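Local atomic coordinates of CRISPR protein (Archaeoglobus fulgidus, PDB entry 4MJK), a protein that probably serves as a Cas5-type RAMP subunit of the archaeal type I-A Cascade, the CRISPR effector complex that carries the guide RNA. Residues F10-I18 with F28-F36; G185-W196 with T239-F250. One frame throughout, in Å; residues are numbered along the deposited sequence.

Two ways of joining distant chain segments appear side by side in this Cas5-family protein. Contact 1, residues 10-18 with 28-36, is buried, its centre about 9 Å from the centre of the chain; no hydrogen bond crosses it, and aromatic rings, prolines and aliphatic groups do the work. Contact 2, residues 185-196 with 239-250, is only partly buried, its centre about 16 Å from that of the chain and on the opposite side of it. There two antiparallel strands are joined by a ladder of backbone bonds, apolar on the face carrying Cys242 and mixed on the face carrying Glu245, where glutamates adjoin Leu243. The two share no strand or helix, and their centres are 23 Å apart.

Contact 1 (F10-I18 with F28-F36); sequences FVWGFQARI and FYYPPPTTF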
loop_
_atom_site.group_PDB
_atom_site.type_symbol
_atom_site.label_atom_id
_atom_site.label_comp_id
_atom_site.label_asym_id
_atom_site.label_seq_id
_atom_site.Cartn_x
_atom_site.Cartn_y
_atom_site.Cartn_z
ATOM N N PHE A 10 -3.790 -8.780 -4.442
ATOM C CA PHE A 10 -3.382 -7.378 -4.586
ATOM C C PHE A 10 -1.955 -7.247 -4.085
ATOM O O PHE A 10 -1.579 -7.914 -3.127
ATOM C CB PHE A 10 -4.302 -6.433 -3.765
ATOM C CG PHE A 10 -5.678 -6.238 -4.368
ATOM C CD1 PHE A 10 -6.596 -7.278 -4.383
ATOM C CD2 PHE A 10 -6.041 -5.019 -4.935
ATOM C CE1 PHE A 10 -7.850 -7.104 -4.942
ATOM C CE2 PHE A 10 -7.290 -4.841 -5.507
ATOM C CZ PHE A 10 -8.203 -5.888 -5.508
ATOM N N VAL A 11 -1.166 -6.401 -4.731
ATOM C CA VAL A 11 0.158 -6.058 -4.218
ATOM C C VAL A 11 0.047 -5.328 -2.877
ATOM O O VAL A 11 0.743 -5.692 -1.923
ATOM C CB VAL A 11 0.957 -5.201 -5.242
ATOM C CG1 VAL A 11 2.313 -4.728 -4.663
ATOM C CG2 VAL A 11 1.168 -5.993 -6.544
ATOM N N TRP A 12 -0.818 -4.307 -2.791
ATOM C CA TRP A 12 -0.885 -3.465 -1.573
ATOM C C TRP A 12 -2.275 -2.936 -1.218
ATOM O O TRP A 12 -2.518 -2.564 -0.071
ATOM C CB TRP A 12 0.041 -2.241 -1.715
ATOM C CG TRP A 12 -0.378 -1.334 -2.841
ATOM C CD1 TRP A 12 0.025 -1.400 -4.151
ATOM C CD2 TRP A 12 -1.322 -0.257 -2.770
ATOM N NE1 TRP A 12 -0.594 -0.414 -4.884
ATOM C CE2 TRP A 12 -1.426 0.297 -4.060
ATOM C CE3 TRP A 12 -2.075 0.305 -1.734
ATOM C CZ2 TRP A 12 -2.271 1.383 -4.348
ATOM C CZ3 TRP A 12 -2.910 1.382 -2.022
ATOM C CH2 TRP A 12 -2.998 1.905 -3.317
ATOM N N GLY A 13 -3.176 -2.870 -2.197
ATOM C CA GLY A 13 -4.429 -2.147 -2.013
ATOM C C GLY A 13 -4.855 -1.507 -3.317
ATOM O O GLY A 13 -4.463 -1.977 -4.377
ATOM N N PHE A 14 -5.625 -0.422 -3.249
ATOM C CA PHE A 14 -6.145 0.190 -4.462
ATOM C C PHE A 14 -6.490 1.651 -4.246
ATOM O O PHE A 14 -6.616 2.122 -3.106
ATOM C CB PHE A 14 -7.407 -0.544 -4.915
ATOM C CG PHE A 14 -8.563 -0.364 -3.976
ATOM C CD1 PHE A 14 -9.492 0.646 -4.186
ATOM C CD2 PHE A 14 -8.690 -1.166 -2.855
ATOM C CE1 PHE A 14 -10.548 0.829 -3.311
ATOM C CE2 PHE A 14 -9.748 -0.989 -1.975
ATOM C CZ PHE A 14 -10.675 0.013 -2.205
ATOM N N GLN A 15 -6.639 2.369 -5.355
ATOM C CA GLN A 15 -7.237 3.682 -5.310
ATOM C C GLN A 15 -8.321 3.798 -6.373
ATOM O O GLN A 15 -8.084 3.485 -7.555
ATOM C CB GLN A 15 -6.179 4.772 -5.501
ATOM C CG GLN A 15 -6.799 6.163 -5.526
ATOM C CD GLN A 15 -5.769 7.270 -5.422
ATOM O OE1 GLN A 15 -4.613 7.098 -5.808
ATOM N NE2 GLN A 15 -6.185 8.406 -4.886
ATOM N N ALA A 16 -9.513 4.227 -5.953
ATOM C CA ALA A 16 -10.596 4.491 -6.896
ATOM C C ALA A 16 -11.074 5.931 -6.704
ATOM O O ALA A 16 -11.815 6.244 -5.758
ATOM C CB ALA A 16 -11.743 3.516 -6.691
ATOM N N ARG A 17 -10.646 6.812 -7.599
ATOM C CA ARG A 17 -10.899 8.234 -7.398
ATOM C C ARG A 17 -12.359 8.663 -7.622
ATOM O O ARG A 17 -12.721 9.808 -7.347
ATOM C CB ARG A 17 -9.871 9.075 -8.175
ATOM C CG ARG A 17 -8.467 8.931 -7.576
ATOM C CD ARG A 17 -7.413 9.652 -8.379
ATOM N NE ARG A 17 -6.972 8.835 -9.496
ATOM C CZ ARG A 17 -5.704 8.538 -9.746
ATOM N NH1 ARG A 17 -4.747 9.025 -8.963
ATOM N NH2 ARG A 17 -5.390 7.769 -10.789
ATOM N N ILE A 18 -13.209 7.734 -8.065
ATOM C CA ILE A 18 -14.650 8.019 -8.089
ATOM C C ILE A 18 -15.219 8.253 -6.682
ATOM O O ILE A 18 -16.371 8.646 -6.532
ATOM C CB ILE A 18 -15.498 6.952 -8.846
ATOM C CG1 ILE A 18 -15.278 5.535 -8.273
ATOM C CG2 ILE A 18 -15.192 7.002 -10.345
ATOM C CD1 ILE A 18 -16.187 4.457 -8.928
ATOM N N PHE A 28 -13.574 4.283 0.396
ATOM C CA PHE A 28 -14.043 2.943 0.039
ATOM C C PHE A 28 -13.303 1.876 0.824
ATOM O O PHE A 28 -12.079 1.828 0.803
ATOM C CB PHE A 28 -13.804 2.659 -1.444
ATOM C CG PHE A 28 -14.648 3.471 -2.382
ATOM C CD1 PHE A 28 -16.026 3.508 -2.251
ATOM C CD2 PHE A 28 -14.053 4.190 -3.418
ATOM C CE1 PHE A 28 -16.804 4.261 -3.126
ATOM C CE2 PHE A 28 -14.817 4.942 -4.293
ATOM C CZ PHE A 28 -16.193 4.977 -4.150
ATOM N N TYR A 29 -14.039 0.996 1.487
ATOM C CA TYR A 29 -13.412 -0.211 2.027
ATOM C C TYR A 29 -12.963 -1.125 0.871
ATOM O O TYR A 29 -11.893 -1.751 0.937
ATOM C CB TYR A 29 -14.378 -0.959 2.953
ATOM C CG TYR A 29 -14.650 -0.278 4.278
ATOM C CD1 TYR A 29 -13.747 -0.377 5.333
ATOM C CD2 TYR A 29 -15.827 0.438 4.487
ATOM C CE1 TYR A 29 -14.003 0.234 6.561
ATOM C CE2 TYR A 29 -16.096 1.047 5.717
ATOM C CZ TYR A 29 -15.177 0.942 6.742
ATOM O OH TYR A 29 -15.421 1.536 7.957
ATOM N N TYR A 30 -13.766 -1.192 -0.196
ATOM C CA TYR A 30 -13.455 -2.091 -1.316
ATOM C C TYR A 30 -13.507 -1.419 -2.677
ATOM O O TYR A 30 -14.174 -0.413 -2.849
ATOM C CB TYR A 30 -14.434 -3.270 -1.350
ATOM C CG TYR A 30 -14.284 -4.205 -0.193
ATOM C CD1 TYR A 30 -13.221 -5.101 -0.142
ATOM C CD2 TYR A 30 -15.203 -4.198 0.859
ATOM C CE1 TYR A 30 -13.067 -5.962 0.926
ATOM C CE2 TYR A 30 -15.059 -5.058 1.928
ATOM C CZ TYR A 30 -13.983 -5.948 1.952
ATOM O OH TYR A 30 -13.811 -6.822 3.013
ATOM N N PRO A 31 -12.833 -2.009 -3.677
ATOM C CA PRO A 31 -12.972 -1.459 -5.029
ATOM C C PRO A 31 -14.437 -1.485 -5.451
ATOM O O PRO A 31 -15.089 -2.520 -5.308
ATOM C CB PRO A 31 -12.177 -2.449 -5.893
ATOM C CG PRO A 31 -11.190 -3.051 -4.957
ATOM C CD PRO A 31 -11.951 -3.188 -3.652
ATOM N N PRO A 32 -14.955 -0.356 -5.948
ATOM C CA PRO A 32 -16.348 -0.332 -6.418
ATOM C C PRO A 32 -16.606 -1.348 -7.528
ATOM O O PRO A 32 -15.696 -1.684 -8.290
ATOM C CB PRO A 32 -16.518 1.097 -6.946
ATOM C CG PRO A 32 -15.501 1.905 -6.141
ATOM C CD PRO A 32 -14.318 0.979 -6.003
ATOM N N PRO A 33 -17.843 -1.856 -7.611
ATOM C CA PRO A 33 -18.157 -2.836 -8.659
ATOM C C PRO A 33 -18.018 -2.273 -10.084
ATOM O O PRO A 33 -17.662 -3.033 -10.978
ATOM C CB PRO A 33 -19.609 -3.258 -8.343
ATOM C CG PRO A 33 -20.157 -2.180 -7.476
ATOM C CD PRO A 33 -18.972 -1.639 -6.693
ATOM N N THR A 34 -18.271 -0.986 -10.307
ATOM C CA THR A 34 -18.023 -0.461 -11.654
ATOM C C THR A 34 -16.524 -0.407 -11.948
ATOM O O THR A 34 -16.110 -0.458 -13.110
ATOM C CB THR A 34 -18.646 0.913 -11.917
ATOM O OG1 THR A 34 -18.264 1.832 -10.885
ATOM C CG2 THR A 34 -20.175 0.804 -11.956
ATOM N N THR A 35 -15.717 -0.301 -10.890
ATOM C CA THR A 35 -14.264 -0.304 -11.051
ATOM C C THR A 35 -13.774 -1.689 -11.482
ATOM O O THR A 35 -12.944 -1.815 -12.391
ATOM C CB THR A 35 -13.548 0.189 -9.773
ATOM O OG1 THR A 35 -13.959 1.540 -9.500
ATOM C CG2 THR A 35 -12.032 0.165 -9.941
ATOM N N PHE A 36 -14.304 -2.727 -10.840
ATOM C CA PHE A 36 -14.003 -4.095 -11.223
ATOM C C PHE A 36 -14.479 -4.364 -12.643
ATOM O O PHE A 36 -13.756 -4.968 -13.440
ATOM C CB PHE A 36 -14.673 -5.097 -10.279
ATOM C CG PHE A 36 -14.314 -6.515 -10.581
ATOM C CD1 PHE A 36 -13.199 -7.102 -9.990
ATOM C CD2 PHE A 36 -15.050 -7.251 -11.494
ATOM C CE1 PHE A 36 -12.848 -8.403 -10.280
ATOM C CE2 PHE A 36 -14.701 -8.557 -11.786
ATOM C CZ PHE A 36 -13.599 -9.133 -11.188
#
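Ala16 packs its CB against Pro32 CD at 3.7 Å where the two backbones draw closest, the CA atoms of Ala16 and Pro31 lying 6.7 Å apart; the edge strand 13-15 and the turn beyond it face an extended, proline-rich run that enters the helix starting at Pro33, with Pro32 as N-cap. No hydrogen bond crosses, and shape does the joining. The Phe14 ring lies under Pro31, whose CG stands 3.8 Å from the ring centroid and 11° off the normal, a CH-pi contact over the face. Phe14 reaches this place with CG between its backbone N and carbonyl carbon (chi1 68°), and its CE2 comes within 3.5 Å of Pro31 CD. Phe28 receives two kinds of neighbour: Ala16 O approaches its edge in the ring plane, 3.6 Å from CE2, while the Ile18 side chain runs at about a right angle to that of Phe28, CG1 4.1 Å from CE2. Farther out along Ile18, CD1 rests against both Pro32 CG (3.8 Å) and Thr35 OG1 (3.7 Å). Thr116, on strand 115-120, donates to Phe28 O. Aromatic and proline side chains thus join the N-terminal end of helix 33-46 to edge strand 13-15 of a three-stranded sheet, in what is probably the RAMP-type fold of the Cas5 family.

Contact 2 (G185-W196 with T239-F250); sequences GVELRGILSQRW and TPECLVEVGGDF
Glu187 and Glu245 form a hydrogen-bonded antiparallel pair, 2.9 Å from Glu187 N to Glu245 O and 2.8 Å from Glu245 N to Glu187 O. Toward the turn at 247-250, Gly247 N is satisfied by Gly185 O. The other way, Leu243 O takes Arg189 N at 2.9 Å and a weak bond from Gly190 N, while Leu243 N donates to Gly190 O. Glu241 O likewise accepts from Leu192 N and Ser193 N; Glu241 N returns a 3.3 Å bond to Ser193 O, and Arg195 N donates to Gln194 OE1. The doubled acceptors mark two classic beta bulges in the outer strand of a three-stranded antiparallel sheet; on the other edge of the middle strand, 241-246, strand 174-176 supplies backbone partners to Cys242 and Val244. Ser193 OG, held between backbone N and carbonyl carbon (chi1 49°), bonds Thr239 O at 2.8 Å. On the apolar face, Cys242 SG stands over the six-membered ring of Trp196, and Val186 CG2 makes a CH-pi contact over the Phe250 ring face, 3.7 Å from the centroid. Glu245 OE1, 4.1 Å from Arg189 NE, lies well out of the guanidinium plane, so any attraction is probably electrostatic, beside aliphatic packing of Arg189 CG on Glu245 CB.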
loop_
_atom_site.group_PDB
_atom_site.type_symbol
_atom_site.label_atom_id
_atom_site.label_comp_id
_atom_site.label_asym_id
_atom_site.label_seq_id
_atom_site.Cartn_x
_atom_site.Cartn_y
_atom_site.Cartn_z
ATOM N N GLY A 185 -36.561 -5.062 -0.855
ATOM C CA GLY A 185 -36.652 -6.404 -1.403
ATOM C C GLY A 185 -35.552 -7.279 -0.836
ATOM O O GLY A 185 -35.614 -8.513 -0.890
ATOM N N VAL A 186 -34.534 -6.631 -0.283
ATOM C CA VAL A 186 -33.440 -7.343 0.346
ATOM C C VAL A 186 -33.416 -6.948 1.807
ATOM O O VAL A 186 -33.317 -5.765 2.118
ATOM C CB VAL A 186 -32.086 -6.999 -0.315
ATOM C CG1 VAL A 186 -30.938 -7.684 0.427
ATOM C CG2 VAL A 186 -32.094 -7.400 -1.784
ATOM N N GLU A 187 -33.538 -7.921 2.705
ATOM C CA GLU A 187 -33.540 -7.618 4.131
ATOM C C GLU A 187 -32.535 -8.456 4.908
ATOM O O GLU A 187 -32.620 -9.686 4.919
ATOM C CB GLU A 187 -34.934 -7.842 4.720
ATOM C CG GLU A 187 -35.010 -7.534 6.195
ATOM C CD GLU A 187 -36.427 -7.658 6.757
ATOM O OE1 GLU A 187 -37.253 -6.736 6.564
ATOM O OE2 GLU A 187 -36.713 -8.682 7.401
ATOM N N LEU A 188 -31.598 -7.783 5.567
ATOM C CA LEU A 188 -30.645 -8.464 6.438
ATOM C C LEU A 188 -31.340 -8.869 7.740
ATOM O O LEU A 188 -31.495 -8.052 8.639
ATOM C CB LEU A 188 -29.439 -7.553 6.721
ATOM C CG LEU A 188 -28.096 -8.259 6.947
ATOM C CD1 LEU A 188 -26.938 -7.244 7.004
ATOM C CD2 LEU A 188 -28.144 -9.146 8.208
ATOM N N ARG A 189 -31.746 -10.135 7.834
ATOM C CA ARG A 189 -32.509 -10.647 8.984
ATOM C C ARG A 189 -31.685 -10.814 10.270
ATOM O O ARG A 189 -32.162 -10.535 11.386
ATOM C CB ARG A 189 -33.163 -11.983 8.620
ATOM C CG ARG A 189 -34.125 -11.886 7.448
ATOM C CD ARG A 189 -35.393 -11.123 7.859
ATOM N NE ARG A 189 -36.073 -11.809 8.947
ATOM C CZ ARG A 189 -36.952 -11.257 9.778
ATOM N NH1 ARG A 189 -37.300 -9.978 9.666
ATOM N NH2 ARG A 189 -37.491 -12.002 10.732
ATOM N N GLY A 190 -30.454 -11.280 10.113
ATOM C CA GLY A 190 -29.548 -11.444 11.231
ATOM C C GLY A 190 -28.098 -11.597 10.793
ATOM O O GLY A 190 -27.788 -12.261 9.800
ATOM N N ILE A 191 -27.200 -10.967 11.531
ATOM C CA ILE A 191 -25.773 -11.145 11.290
ATOM C C ILE A 191 -25.303 -12.363 12.070
ATOM O O ILE A 191 -25.463 -12.418 13.297
ATOM C CB ILE A 191 -24.986 -9.916 11.744
ATOM C CG1 ILE A 191 -25.348 -8.723 10.847
ATOM C CG2 ILE A 191 -23.454 -10.208 11.764
ATOM C CD1 ILE A 191 -24.747 -7.417 11.274
ATOM N N LEU A 192 -24.754 -13.348 11.367
ATOM C CA LEU A 192 -24.242 -14.562 12.025
ATOM C C LEU A 192 -22.800 -14.401 12.516
ATOM O O LEU A 192 -22.449 -14.877 13.594
ATOM C CB LEU A 192 -24.335 -15.762 11.091
ATOM C CG LEU A 192 -25.749 -16.101 10.617
ATOM C CD1 LEU A 192 -25.707 -17.116 9.467
ATOM C CD2 LEU A 192 -26.571 -16.630 11.787
ATOM N N SER A 193 -21.962 -13.753 11.712
ATOM C CA SER A 193 -20.608 -13.414 12.149
ATOM C C SER A 193 -20.237 -12.008 11.701
ATOM O O SER A 193 -20.580 -11.564 10.592
ATOM C CB SER A 193 -19.584 -14.441 11.684
ATOM O OG SER A 193 -19.747 -14.703 10.312
ATOM N N GLN A 194 -19.543 -11.313 12.590
ATOM C CA GLN A 194 -19.488 -9.862 12.555
ATOM C C GLN A 194 -18.603 -9.154 11.574
ATOM O O GLN A 194 -17.625 -9.687 11.028
ATOM C CB GLN A 194 -19.210 -9.274 13.937
ATOM C CG GLN A 194 -20.480 -9.011 14.726
ATOM C CD GLN A 194 -21.348 -7.944 14.088
ATOM O OE1 GLN A 194 -20.975 -7.334 13.078
ATOM N NE2 GLN A 194 -22.510 -7.702 14.682
ATOM N N ARG A 195 -19.002 -7.892 11.450
ATOM C CA ARG A 195 -18.493 -6.890 10.560
ATOM C C ARG A 195 -19.155 -6.932 9.192
ATOM O O ARG A 195 -18.683 -7.567 8.251
ATOM C CB ARG A 195 -16.975 -6.831 10.558
ATOM C CG ARG A 195 -16.450 -6.142 11.813
ATOM C CD ARG A 195 -16.878 -4.682 11.841
ATOM N NE ARG A 195 -15.739 -3.815 11.551
ATOM C CZ ARG A 195 -15.825 -2.564 11.109
ATOM N NH1 ARG A 195 -17.007 -2.007 10.889
ATOM N NH2 ARG A 195 -14.721 -1.869 10.882
ATOM N N TRP A 196 -20.286 -6.240 9.139
ATOM C CA TRP A 196 -20.954 -5.897 7.904
ATOM C C TRP A 196 -21.144 -4.379 7.860
ATOM O O TRP A 196 -21.974 -3.812 8.583
ATOM C CB TRP A 196 -22.293 -6.611 7.810
ATOM C CG TRP A 196 -22.112 -8.072 7.549
ATOM C CD1 TRP A 196 -21.922 -9.066 8.486
ATOM C CD2 TRP A 196 -22.042 -8.704 6.270
ATOM N NE1 TRP A 196 -21.778 -10.278 7.855
ATOM C CE2 TRP A 196 -21.840 -10.083 6.496
ATOM C CE3 TRP A 196 -22.150 -8.242 4.948
ATOM C CZ2 TRP A 196 -21.741 -11.002 5.452
ATOM C CZ3 TRP A 196 -22.058 -9.151 3.919
ATOM C CH2 TRP A 196 -21.853 -10.521 4.174
ATOM N N THR A 239 -14.987 -15.787 8.697
ATOM C CA THR A 239 -15.571 -15.128 7.537
ATOM C C THR A 239 -16.934 -14.505 7.899
ATOM O O THR A 239 -17.828 -15.190 8.397
ATOM C CB THR A 239 -15.719 -16.124 6.375
ATOM O OG1 THR A 239 -16.619 -15.598 5.393
ATOM C CG2 THR A 239 -16.271 -17.440 6.881
ATOM N N PRO A 240 -17.086 -13.190 7.688
ATOM C CA PRO A 240 -18.390 -12.591 8.003
ATOM C C PRO A 240 -19.522 -13.298 7.260
ATOM O O PRO A 240 -19.383 -13.656 6.093
ATOM C CB PRO A 240 -18.230 -11.150 7.514
ATOM C CG PRO A 240 -16.752 -10.882 7.714
ATOM C CD PRO A 240 -16.093 -12.171 7.299
ATOM N N GLU A 241 -20.637 -13.507 7.949
ATOM C CA GLU A 241 -21.758 -14.217 7.357
ATOM C C GLU A 241 -23.067 -13.622 7.869
ATOM O O GLU A 241 -23.155 -13.214 9.024
ATOM C CB GLU A 241 -21.687 -15.703 7.731
ATOM C CG GLU A 241 -22.670 -16.582 6.991
ATOM C CD GLU A 241 -22.468 -18.059 7.305
ATOM O OE1 GLU A 241 -21.569 -18.386 8.115
ATOM O OE2 GLU A 241 -23.204 -18.893 6.740
ATOM N N CYS A 242 -24.075 -13.562 7.007
ATOM C CA CYS A 242 -25.395 -13.151 7.467
ATOM C C CYS A 242 -26.538 -13.905 6.802
ATOM O O CYS A 242 -26.384 -14.510 5.729
ATOM C CB CYS A 242 -25.583 -11.651 7.305
ATOM S SG CYS A 242 -25.530 -11.173 5.616
ATOM N N LEU A 243 -27.688 -13.863 7.466
ATOM C CA LEU A 243 -28.928 -14.394 6.925
ATOM C C LEU A 243 -29.701 -13.268 6.257
ATOM O O LEU A 243 -29.923 -12.207 6.847
ATOM C CB LEU A 243 -29.768 -15.003 8.044
ATOM C CG LEU A 243 -29.138 -16.213 8.731
ATOM C CD1 LEU A 243 -29.886 -16.541 10.028
ATOM C CD2 LEU A 243 -29.128 -17.413 7.781
ATOM N N VAL A 244 -30.097 -13.484 5.016
ATOM C CA VAL A 244 -30.739 -12.418 4.261
ATOM C C VAL A 244 -32.008 -12.937 3.614
ATOM O O VAL A 244 -32.019 -14.040 3.052
ATOM C CB VAL A 244 -29.799 -11.863 3.173
ATOM C CG1 VAL A 244 -30.470 -10.735 2.432
ATOM C CG2 VAL A 244 -28.493 -11.368 3.803
ATOM N N GLU A 245 -33.074 -12.150 3.709
ATOM C CA GLU A 245 -34.324 -12.475 3.039
ATOM C C GLU A 245 -34.365 -11.734 1.708
ATOM O O GLU A 245 -34.163 -10.518 1.657
ATOM C CB GLU A 245 -35.512 -12.053 3.904
ATOM C CG GLU A 245 -36.711 -12.963 3.823
ATOM C CD GLU A 245 -37.600 -12.828 5.067
ATOM O OE1 GLU A 245 -38.024 -11.683 5.367
ATOM O OE2 GLU A 245 -37.843 -13.847 5.759
ATOM N N VAL A 246 -34.637 -12.461 0.632
ATOM C CA VAL A 246 -34.543 -11.874 -0.703
ATOM C C VAL A 246 -35.831 -12.069 -1.503
ATOM O O VAL A 246 -36.299 -13.194 -1.676
ATOM C CB VAL A 246 -33.340 -12.476 -1.477
ATOM C CG1 VAL A 246 -33.195 -11.832 -2.842
ATOM C CG2 VAL A 246 -32.052 -12.290 -0.662
ATOM N N GLY A 247 -36.400 -10.969 -1.983
ATOM C CA GLY A 247 -37.597 -11.026 -2.809
ATOM C C GLY A 247 -37.712 -9.768 -3.654
ATOM O O GLY A 247 -36.758 -9.016 -3.769
ATOM N N GLY A 248 -38.882 -9.530 -4.238
ATOM C CA GLY A 248 -39.081 -8.353 -5.065
ATOM C C GLY A 248 -38.274 -8.442 -6.340
ATOM O O GLY A 248 -38.313 -9.460 -7.012
ATOM N N ASP A 249 -37.540 -7.383 -6.669
ATOM C CA ASP A 249 -36.683 -7.377 -7.868
ATOM C C ASP A 249 -35.365 -8.169 -7.719
ATOM O O ASP A 249 -34.539 -8.184 -8.637
ATOM C CB ASP A 249 -36.343 -5.936 -8.280
ATOM C CG ASP A 249 -37.581 -5.064 -8.445
ATOM O OD1 ASP A 249 -38.582 -5.551 -9.020
ATOM O OD2 ASP A 249 -37.558 -3.894 -7.994
ATOM N N PHE A 250 -35.163 -8.810 -6.568
ATOM C CA PHE A 250 -33.872 -9.419 -6.268
ATOM C C PHE A 250 -33.976 -10.917 -6.120
ATOM O O PHE A 250 -35.028 -11.433 -5.745
ATOM C CB PHE A 250 -33.284 -8.827 -4.988
ATOM C CG PHE A 250 -32.968 -7.372 -5.095
ATOM C CD1 PHE A 250 -33.935 -6.417 -4.795
ATOM C CD2 PHE A 250 -31.714 -6.951 -5.521
ATOM C CE1 PHE A 250 -33.654 -5.069 -4.903
ATOM C CE2 PHE A 250 -31.422 -5.608 -5.636
ATOM C CZ PHE A 250 -32.390 -4.659 -5.326
#